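Local coordinates for protein alanine racemase (Acinetobacter baumannii, PDB 4QHR) that belongs to the alanine racemase family, joining a TIM-barrel N-terminal domain to a C-terminal domain rich in beta strands, and carries covalently bound pyridoxal phosphate, at residues A[89-94]-A[109-114]; A[122-127]-A[145-150]; A[217-222]-A[226-231]. All blocks are in the same frame, centred on the assembly; numbering follows the deposited sequence.

Contact 1: residues A[89-94]-A[109-114]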
loop_
_atom_site.group_PDB
_atom_site.type_symbol
_atom_site.label_atom_id
_atom_site.label_comp_id
_atom_site.label_asym_id
_atom_site.label_seq_id
_atom_site.Cartn_x
_atom_site.Cartn_y
_atom_site.Cartn_z
ATOM N N VAL A 89 -6.221 1.710 30.532
ATOM C CA VAL A 89 -7.062 2.121 29.385
ATOM C C VAL A 89 -7.905 0.949 28.877
ATOM O O VAL A 89 -9.118 1.062 28.713
ATOM C CB VAL A 89 -6.223 2.655 28.209
ATOM C CG1 VAL A 89 -7.111 3.094 27.058
ATOM C CG2 VAL A 89 -5.322 3.816 28.658
ATOM N N ALA A 90 -7.253 -0.187 28.677
ATOM C CA ALA A 90 -7.938 -1.424 28.350
ATOM C C ALA A 90 -9.053 -1.757 29.320
ATOM O O ALA A 90 -10.154 -2.075 28.913
ATOM C CB ALA A 90 -6.942 -2.593 28.266
ATOM N N ILE A 91 -8.780 -1.678 30.610
ATOM C CA ILE A 91 -9.774 -1.974 31.607
ATOM C C ILE A 91 -10.957 -0.990 31.548
ATOM O O ILE A 91 -12.129 -1.404 31.608
ATOM C CB ILE A 91 -9.118 -2.018 32.986
ATOM C CG1 ILE A 91 -8.228 -3.272 33.117
ATOM C CG2 ILE A 91 -10.130 -1.991 34.069
ATOM C CD1 ILE A 91 -7.186 -3.107 34.231
ATOM N N GLU A 92 -10.655 0.281 31.365
ATOM C CA GLU A 92 -11.668 1.346 31.399
ATOM C C GLU A 92 -12.586 1.232 30.183
ATOM O O GLU A 92 -13.811 1.386 30.289
ATOM C CB GLU A 92 -10.978 2.706 31.459
ATOM C CG GLU A 92 -11.846 3.936 31.205
ATOM C CD GLU A 92 -12.869 4.217 32.298
ATOM O OE1 GLU A 92 -13.858 4.889 31.954
ATOM O OE2 GLU A 92 -12.716 3.793 33.484
ATOM N N GLN A 93 -11.991 0.928 29.046
ATOM C CA GLN A 93 -12.734 0.748 27.823
ATOM C C GLN A 93 -13.366 -0.633 27.655
ATOM O O GLN A 93 -14.010 -0.888 26.628
ATOM C CB GLN A 93 -11.797 1.003 26.650
ATOM C CG GLN A 93 -11.208 2.412 26.572
ATOM C CD GLN A 93 -12.262 3.431 26.218
ATOM O OE1 GLN A 93 -13.345 3.078 25.769
ATOM N NE2 GLN A 93 -11.959 4.690 26.432
ATOM N N LYS A 94 -13.172 -1.511 28.625
ATOM C CA LYS A 94 -13.636 -2.899 28.535
ATOM C C LYS A 94 -13.072 -3.699 27.325
ATOM O O LYS A 94 -13.825 -4.333 26.558
ATOM C CB LYS A 94 -15.144 -2.972 28.535
ATOM C CG LYS A 94 -15.739 -2.496 29.854
ATOM C CD LYS A 94 -17.253 -2.623 29.805
ATOM C CE LYS A 94 -17.865 -2.343 31.173
ATOM N NZ LYS A 94 -19.130 -1.550 30.989
ATOM N N ILE A 109 -1.821 -9.620 36.413
ATOM C CA ILE A 109 -1.980 -9.908 37.866
ATOM C C ILE A 109 -1.889 -8.634 38.683
ATOM O O ILE A 109 -2.673 -8.407 39.595
ATOM C CB ILE A 109 -0.886 -10.873 38.370
ATOM C CG1 ILE A 109 -1.053 -12.251 37.756
ATOM C CG2 ILE A 109 -0.856 -10.921 39.923
ATOM C CD1 ILE A 109 -2.343 -12.946 38.049
ATOM N N LYS A 110 -0.934 -7.801 38.340
ATOM C CA LYS A 110 -0.818 -6.496 38.933
ATOM C C LYS A 110 -2.124 -5.725 38.911
ATOM O O LYS A 110 -2.434 -5.081 39.908
ATOM C CB LYS A 110 0.283 -5.690 38.261
ATOM C CG LYS A 110 0.574 -4.333 38.891
ATOM C CD LYS A 110 2.076 -4.006 38.930
ATOM C CE LYS A 110 2.334 -2.594 39.476
ATOM N NZ LYS A 110 2.117 -1.516 38.460
ATOM N N HIS A 111 -2.871 -5.765 37.796
ATOM C CA HIS A 111 -4.155 -5.064 37.669
ATOM C C HIS A 111 -5.383 -5.978 37.807
ATOM O O HIS A 111 -6.459 -5.639 37.343
ATOM C CB HIS A 111 -4.229 -4.327 36.327
ATOM C CG HIS A 111 -3.195 -3.262 36.186
ATOM N ND1 HIS A 111 -1.922 -3.532 35.742
ATOM C CD2 HIS A 111 -3.224 -1.945 36.482
ATOM C CE1 HIS A 111 -1.212 -2.416 35.744
ATOM N NE2 HIS A 111 -1.982 -1.439 36.180
ATOM N N LYS A 112 -5.245 -7.083 38.514
ATOM C CA LYS A 112 -6.295 -8.092 38.525
ATOM C C LYS A 112 -7.638 -7.615 39.090
ATOM O O LYS A 112 -8.676 -7.930 38.543
ATOM C CB LYS A 112 -5.811 -9.352 39.244
ATOM C CG LYS A 112 -5.820 -9.274 40.754
ATOM C CD LYS A 112 -5.283 -10.558 41.336
ATOM C CE LYS A 112 -5.051 -10.461 42.836
ATOM N NZ LYS A 112 -3.814 -11.242 43.179
ATOM N N GLN A 113 -7.635 -6.844 40.174
ATOM C CA GLN A 113 -8.934 -6.498 40.785
ATOM C C GLN A 113 -9.831 -5.665 39.852
ATOM O O GLN A 113 -10.986 -6.046 39.618
ATOM C CB GLN A 113 -8.769 -5.916 42.184
ATOM C CG GLN A 113 -8.602 -7.089 43.184
ATOM C CD GLN A 113 -7.975 -6.752 44.525
ATOM O OE1 GLN A 113 -7.614 -7.665 45.278
ATOM N NE2 GLN A 113 -7.823 -5.462 44.839
ATOM N N ALA A 114 -9.290 -4.597 39.287
ATOM C CA ALA A 114 -10.044 -3.768 38.344
ATOM C C ALA A 114 -10.458 -4.543 37.059
ATOM O O ALA A 114 -11.578 -4.453 36.595
ATOM C CB ALA A 114 -9.230 -2.540 37.988
#

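Contact 2: residues A[122-127]-A[145-150]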
loop_
_atom_site.group_PDB
_atom_site.type_symbol
_atom_site.label_atom_id
_atom_site.label_comp_id
_atom_site.label_asym_id
_atom_site.label_seq_id
_atom_site.Cartn_x
_atom_site.Cartn_y
_atom_site.Cartn_z
ATOM N N VAL A 122 -9.696 -13.112 30.219
ATOM C CA VAL A 122 -8.328 -13.040 29.740
ATOM C C VAL A 122 -8.182 -14.172 28.734
ATOM O O VAL A 122 -8.599 -15.329 29.008
ATOM C CB VAL A 122 -7.298 -13.103 30.877
ATOM C CG1 VAL A 122 -7.571 -14.232 31.802
ATOM C CG2 VAL A 122 -5.871 -13.214 30.329
ATOM N N TRP A 123 -7.652 -13.839 27.571
ATOM C CA TRP A 123 -7.425 -14.804 26.502
ATOM C C TRP A 123 -5.972 -15.303 26.595
ATOM O O TRP A 123 -5.047 -14.521 26.504
ATOM C CB TRP A 123 -7.754 -14.204 25.130
ATOM C CG TRP A 123 -9.180 -13.811 24.976
ATOM C CD1 TRP A 123 -9.863 -12.897 25.742
ATOM C CD2 TRP A 123 -10.091 -14.244 23.971
ATOM N NE1 TRP A 123 -11.158 -12.789 25.296
ATOM C CE2 TRP A 123 -11.317 -13.587 24.201
ATOM C CE3 TRP A 123 -9.988 -15.134 22.892
ATOM C CZ2 TRP A 123 -12.441 -13.801 23.405
ATOM C CZ3 TRP A 123 -11.074 -15.362 22.107
ATOM C CH2 TRP A 123 -12.299 -14.687 22.340
ATOM N N VAL A 124 -5.785 -16.591 26.846
ATOM C CA VAL A 124 -4.441 -17.131 27.103
ATOM C C VAL A 124 -4.023 -17.866 25.856
ATOM O O VAL A 124 -4.612 -18.900 25.490
ATOM C CB VAL A 124 -4.413 -18.041 28.338
ATOM C CG1 VAL A 124 -3.001 -18.517 28.589
ATOM C CG2 VAL A 124 -4.969 -17.314 29.566
ATOM N N LYS A 125 -2.988 -17.343 25.208
ATOM C CA LYS A 125 -2.567 -17.781 23.877
ATOM C C LYS A 125 -1.548 -18.926 23.989
ATOM O O LYS A 125 -0.562 -18.810 24.664
ATOM C CB LYS A 125 -1.981 -16.576 23.116
ATOM C CG LYS A 125 -1.309 -16.795 21.736
ATOM C CD LYS A 125 -2.203 -17.401 20.666
ATOM C CE LYS A 125 -1.778 -17.023 19.218
ATOM N NZ LYS A 125 -0.690 -17.883 18.695
ATOM N N LEU A 126 -1.828 -20.001 23.273
ATOM C CA LEU A 126 -0.954 -21.136 23.136
ATOM C C LEU A 126 -0.086 -21.010 21.900
ATOM O O LEU A 126 -0.568 -20.719 20.794
ATOM C CB LEU A 126 -1.799 -22.391 22.945
ATOM C CG LEU A 126 -1.131 -23.766 22.721
ATOM C CD1 LEU A 126 -0.355 -24.205 23.954
ATOM C CD2 LEU A 126 -2.166 -24.802 22.332
ATOM N N ASN A 127 1.191 -21.266 22.096
ATOM C CA ASN A 127 2.106 -21.520 20.978
ATOM C C ASN A 127 2.183 -23.034 20.867
ATOM O O ASN A 127 2.828 -23.704 21.713
ATOM C CB ASN A 127 3.476 -20.945 21.281
ATOM C CG ASN A 127 4.548 -21.400 20.302
ATOM O OD1 ASN A 127 4.293 -22.013 19.240
ATOM N ND2 ASN A 127 5.751 -21.068 20.640
ATOM N N LYS A 145 -3.927 -22.266 35.389
ATOM C CA LYS A 145 -4.211 -22.620 36.782
ATOM C C LYS A 145 -4.082 -21.434 37.692
ATOM O O LYS A 145 -4.972 -21.210 38.502
ATOM C CB LYS A 145 -3.384 -23.814 37.235
ATOM C CG LYS A 145 -3.882 -25.058 36.523
ATOM C CD LYS A 145 -3.414 -26.382 37.099
ATOM C CE LYS A 145 -4.026 -27.500 36.244
ATOM N NZ LYS A 145 -3.888 -28.804 36.943
ATOM N N THR A 146 -3.024 -20.639 37.533
ATOM C CA THR A 146 -2.827 -19.491 38.373
ATOM C C THR A 146 -3.873 -18.400 38.163
ATOM O O THR A 146 -4.387 -17.815 39.124
ATOM C CB THR A 146 -1.396 -18.949 38.185
ATOM O OG1 THR A 146 -0.473 -19.993 38.467
ATOM C CG2 THR A 146 -1.110 -17.838 39.138
ATOM N N LEU A 147 -4.210 -18.136 36.908
ATOM C CA LEU A 147 -5.205 -17.115 36.624
ATOM C C LEU A 147 -6.552 -17.504 37.198
ATOM O O LEU A 147 -7.266 -16.657 37.805
ATOM C CB LEU A 147 -5.333 -16.900 35.102
ATOM C CG LEU A 147 -4.120 -16.224 34.482
ATOM C CD1 LEU A 147 -4.150 -16.335 32.957
ATOM C CD2 LEU A 147 -4.053 -14.783 34.912
ATOM N N LYS A 148 -6.941 -18.752 36.985
ATOM C CA LYS A 148 -8.202 -19.242 37.589
ATOM C C LYS A 148 -8.227 -19.055 39.111
ATOM O O LYS A 148 -9.202 -18.551 39.674
ATOM C CB LYS A 148 -8.414 -20.722 37.291
ATOM C CG LYS A 148 -8.832 -21.026 35.888
ATOM C CD LYS A 148 -9.175 -22.503 35.841
ATOM C CE LYS A 148 -9.773 -22.930 34.525
ATOM N NZ LYS A 148 -10.291 -24.312 34.630
ATOM N N SER A 149 -7.147 -19.445 39.767
ATOM C CA SER A 149 -7.077 -19.343 41.217
ATOM C C SER A 149 -7.056 -17.898 41.660
ATOM O O SER A 149 -7.551 -17.607 42.710
ATOM C CB SER A 149 -5.901 -20.160 41.795
ATOM O OG SER A 149 -4.692 -19.486 41.563
ATOM N N GLU A 150 -6.517 -16.995 40.839
ATOM C CA GLU A 150 -6.589 -15.546 41.093
ATOM C C GLU A 150 -7.939 -14.892 40.833
ATOM O O GLU A 150 -8.082 -13.734 41.102
ATOM C CB GLU A 150 -5.497 -14.808 40.285
ATOM C CG GLU A 150 -4.075 -15.105 40.731
ATOM C CD GLU A 150 -3.748 -14.513 42.093
ATOM O OE1 GLU A 150 -4.445 -13.563 42.537
ATOM O OE2 GLU A 150 -2.826 -15.036 42.740
#

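Contact 3: residues A[217-222]-A[226-231]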
loop_
_atom_site.group_PDB
_atom_site.type_symbol
_atom_site.label_atom_id
_atom_site.label_comp_id
_atom_site.label_asym_id
_atom_site.label_seq_id
_atom_site.Cartn_x
_atom_site.Cartn_y
_atom_site.Cartn_z
ATOM N N ALA A 217 -13.336 -12.398 0.565
ATOM C CA ALA A 217 -12.178 -12.900 -0.101
ATOM C C ALA A 217 -11.922 -14.291 0.498
ATOM O O ALA A 217 -12.421 -14.629 1.589
ATOM C CB ALA A 217 -10.985 -11.946 0.094
ATOM N N SER A 218 -11.163 -15.094 -0.221
ATOM C CA SER A 218 -10.962 -16.528 0.126
ATOM C C SER A 218 -9.786 -16.835 1.042
ATOM O O SER A 218 -8.691 -16.372 0.829
ATOM C CB SER A 218 -10.740 -17.353 -1.130
ATOM O OG SER A 218 -10.634 -18.729 -0.771
ATOM N N PRO A 219 -10.008 -17.649 2.076
ATOM C CA PRO A 219 -8.850 -18.133 2.878
ATOM C C PRO A 219 -8.053 -19.275 2.185
ATOM O O PRO A 219 -7.047 -19.682 2.737
ATOM C CB PRO A 219 -9.485 -18.722 4.124
ATOM C CG PRO A 219 -10.891 -18.846 3.871
ATOM C CD PRO A 219 -11.269 -18.210 2.543
ATOM N N PHE A 220 -8.522 -19.744 1.029
ATOM C CA PHE A 220 -7.994 -20.954 0.357
ATOM C C PHE A 220 -7.501 -20.632 -1.051
ATOM O O PHE A 220 -8.211 -20.000 -1.839
ATOM C CB PHE A 220 -9.088 -22.015 0.231
ATOM C CG PHE A 220 -9.717 -22.410 1.538
ATOM C CD1 PHE A 220 -8.972 -23.033 2.496
ATOM C CD2 PHE A 220 -11.076 -22.205 1.786
ATOM C CE1 PHE A 220 -9.535 -23.419 3.697
ATOM C CE2 PHE A 220 -11.659 -22.591 2.987
ATOM C CZ PHE A 220 -10.871 -23.187 3.959
ATOM N N ALA A 221 -6.321 -21.138 -1.382
ATOM C CA ALA A 221 -5.733 -20.952 -2.714
ATOM C C ALA A 221 -6.520 -21.654 -3.788
ATOM O O ALA A 221 -6.548 -21.201 -4.925
ATOM C CB ALA A 221 -4.274 -21.435 -2.726
ATOM N N ASP A 222 -7.192 -22.745 -3.424
ATOM C CA ASP A 222 -7.894 -23.576 -4.375
ATOM C C ASP A 222 -9.428 -23.424 -4.318
ATOM O O ASP A 222 -10.154 -24.252 -4.870
ATOM C CB ASP A 222 -7.463 -25.045 -4.170
ATOM C CG ASP A 222 -7.867 -25.600 -2.807
ATOM O OD1 ASP A 222 -8.259 -24.834 -1.905
ATOM O OD2 ASP A 222 -7.793 -26.825 -2.626
ATOM N N HIS A 226 -16.977 -17.721 -4.796
ATOM C CA HIS A 226 -18.193 -18.351 -5.297
ATOM C C HIS A 226 -18.355 -19.768 -4.791
ATOM O O HIS A 226 -19.451 -20.150 -4.449
ATOM C CB HIS A 226 -18.188 -18.427 -6.800
ATOM C CG HIS A 226 -18.079 -17.099 -7.438
ATOM N ND1 HIS A 226 -18.898 -16.045 -7.094
ATOM C CD2 HIS A 226 -17.242 -16.638 -8.393
ATOM C CE1 HIS A 226 -18.578 -14.992 -7.829
ATOM N NE2 HIS A 226 -17.585 -15.333 -8.631
ATOM N N ASP A 227 -17.270 -20.521 -4.752
ATOM C CA ASP A 227 -17.286 -21.882 -4.173
ATOM C C ASP A 227 -17.654 -21.868 -2.710
ATOM O O ASP A 227 -18.250 -22.835 -2.192
ATOM C CB ASP A 227 -15.944 -22.608 -4.279
ATOM C CG ASP A 227 -15.461 -22.785 -5.711
ATOM O OD1 ASP A 227 -16.321 -23.001 -6.608
ATOM O OD2 ASP A 227 -14.215 -22.676 -5.922
ATOM N N LEU A 228 -17.300 -20.783 -2.038
ATOM C CA LEU A 228 -17.496 -20.678 -0.621
ATOM C C LEU A 228 -18.754 -19.994 -0.221
ATOM O O LEU A 228 -19.017 -19.943 0.977
ATOM C CB LEU A 228 -16.311 -19.913 0.008
ATOM C CG LEU A 228 -14.933 -20.541 -0.187
ATOM C CD1 LEU A 228 -13.881 -19.557 0.359
ATOM C CD2 LEU A 228 -14.808 -21.885 0.499
ATOM N N ASP A 229 -19.507 -19.493 -1.198
ATOM C CA ASP A 229 -20.692 -18.660 -1.025
ATOM C C ASP A 229 -20.383 -17.427 -0.140
ATOM O O ASP A 229 -21.049 -17.182 0.879
ATOM C CB ASP A 229 -21.936 -19.442 -0.515
ATOM C CG ASP A 229 -23.217 -18.580 -0.471
ATOM O OD1 ASP A 229 -23.412 -17.559 -1.201
ATOM O OD2 ASP A 229 -24.074 -18.940 0.329
ATOM N N LEU A 230 -19.370 -16.668 -0.561
ATOM C CA LEU A 230 -19.087 -15.362 0.055
ATOM C C LEU A 230 -19.235 -14.235 -0.966
ATOM O O LEU A 230 -18.985 -14.445 -2.171
ATOM C CB LEU A 230 -17.676 -15.349 0.643
ATOM C CG LEU A 230 -17.367 -16.378 1.716
ATOM C CD1 LEU A 230 -15.848 -16.528 1.909
ATOM C CD2 LEU A 230 -17.981 -15.957 3.038
ATOM N N LYS A 231 -19.612 -13.047 -0.502
ATOM C CA LYS A 231 -19.791 -11.895 -1.375
ATOM C C LYS A 231 -18.644 -10.879 -1.255
ATOM O O LYS A 231 -18.447 -10.307 -0.180
ATOM C CB LYS A 231 -21.102 -11.216 -1.015
ATOM C CG LYS A 231 -22.263 -12.037 -1.531
ATOM C CD LYS A 231 -23.577 -11.418 -1.204
ATOM C CE LYS A 231 -24.636 -12.394 -1.723
ATOM N NZ LYS A 231 -25.892 -11.690 -1.433
#

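Contact 1: residues A[89-94]-A[109-114]
His111 meets Ile91 where neighbouring helices of the outer layer of the TIM barrel come together: Ile91 sits in the last turn of helix 87-92, and His111 lies at the joint between helix 102-110 and helix 112-117. The methyl CD1 of Ile91 comes to 3.8 Å from CB of His111, so the approach is to the root of the histidine and oblique to its ring. The polar side of the ring is engaged by the preceding helix, ND1 being hydrogen-bonded to Trp107 O. A histidine suits this place because it can offer carbon to the isoleucine while ND1 binds a backbone carbonyl of the helix that ends here. It leaves helical geometry after one helix and stands at the N-cap position of the next. Lys112, next in line, turns its CB away from helix 87-92, and its backbone N still reaches back to Ile109 O at 3.1 Å. Two residues further on, Ala114 directs its CB toward Ile91, a small side chain that suits a close approach, the CA atoms of Ile91 and Ala114 being 7.0 Å apart. Ile91 suits its side of the contact because its two branches serve different partners. With CG1 beside the backbone N (chi1 -71°) and CD1 extended beyond it (chi2 159°), one arm runs to His111, while CG2, anti to that N, is left for Ala114. The backbone of helix 87-92 closes just beyond, Lys94 taking positive phi in a Schellman motif with its N bonded to Ile91 O. At Ala114, CG2 of Ile91 touches both parts of the residue, lying 4.1 Å from CB and 3.8 Å from the carbonyl O.

Contact 2: residues A[122-127]-A[145-150]
Val122 and Leu147 face each other where a barrel strand packs against the helix that covers it. CG1 of Val122, set between its own backbone N and carbonyl carbon (chi1 49°), lies 4.2 Å from CD1 of Leu147, and the two side chains pass at a slant. Ile99 and Leu108 also touch both residues, which puts the pair inside a wider apolar layer. Trp123, one residue on, directs its CB away from the helix, as alternation along a strand requires, and its NE1 is hydrogen-bonded to Glu96. Val124 returns to the helix side and makes the closer contact: its CG2 meets the same Leu147 CD1 at 3.6 Å, tip to tip. Ile140, Val143 and Ile144 of the same helix also touch this valine. Beta-branched valines suit the strand, being short and compact next to the backbone; the longer leucine suits the helix because its branched end can span the distance to both. Leu147 has CG beside its backbone N (chi1 -70°) and carries CD1 outward (chi2 167°). Around it the last turn is held by Thr146 O, which accepts from Glu150 N at 2.9 Å and from Ser149 OG at 3.0 Å, both reaching it from one face of the carbonyl plane. A leucine from helix 139-149 resting on alternate valines of strand 122-125 is the packing of a beta-alpha-beta crossover, here within the TIM barrel.

Contact 3: residues A[217-222]-A[226-231]
Leu228 supplies most of the apolar contact, dividing its two methyls among three residues of the facing loop. CD1 meets CD of Pro219 tip to tip at 3.7 Å, while CD2 comes to 4.0 Å from CD2 of Phe220, at the edge of the ring and near its plane. One face of that ring is overlain by CG of Pro219, offset toward the rim, so proline and phenylalanine together form the apolar surface on which the leucine rests. Leu228 reaches it with CG anti to its carbonyl carbon (chi1 -60°) and the chain extended to CD1. These residues belong to the connection that leaves the last barrel strand, 207-208, and leads to strand 234-246 of the C-terminal region; a short, weakly bonded helix, about 225-228, interrupts it. Two further contacts set methyl against oxygen: CD1 of Leu228 is 3.5 Å from Ser218 OG, and CD1 of Leu230 lies 3.9 Å from Ala217 O. A serine suits this place: small enough to lie beside the Leu228 methyl, it has its hydroxyl hydrogen-bonded to Lys223 O. Asp227 OD2 accepts from Thr224 N, and Asp229 ends the turn with positive phi in a Schellman motif.

In the fold
Contacts 1 and 2 are neighbours on one side of the barrel, contact 2 between strand and helix and contact 1 between helices, their centres 15 Å apart; helix 112-117 of the first is followed in the chain by strand 122-125 of the second. They also touch: Lys112 and Glu150 form a salt bridge between them, and Ile109 CD1 packs on Leu147 CD2 at 4.0 Å. Contact 3 stands well apart, on the opposite side of the chain's centre from contact 1; its nearest atoms are about 27 Å from contact 1 and about 17 Å from contact 2. Lys34, the residue modified with pyridoxal phosphate, follows barrel strand 28-32 and lies in none of the three contacts.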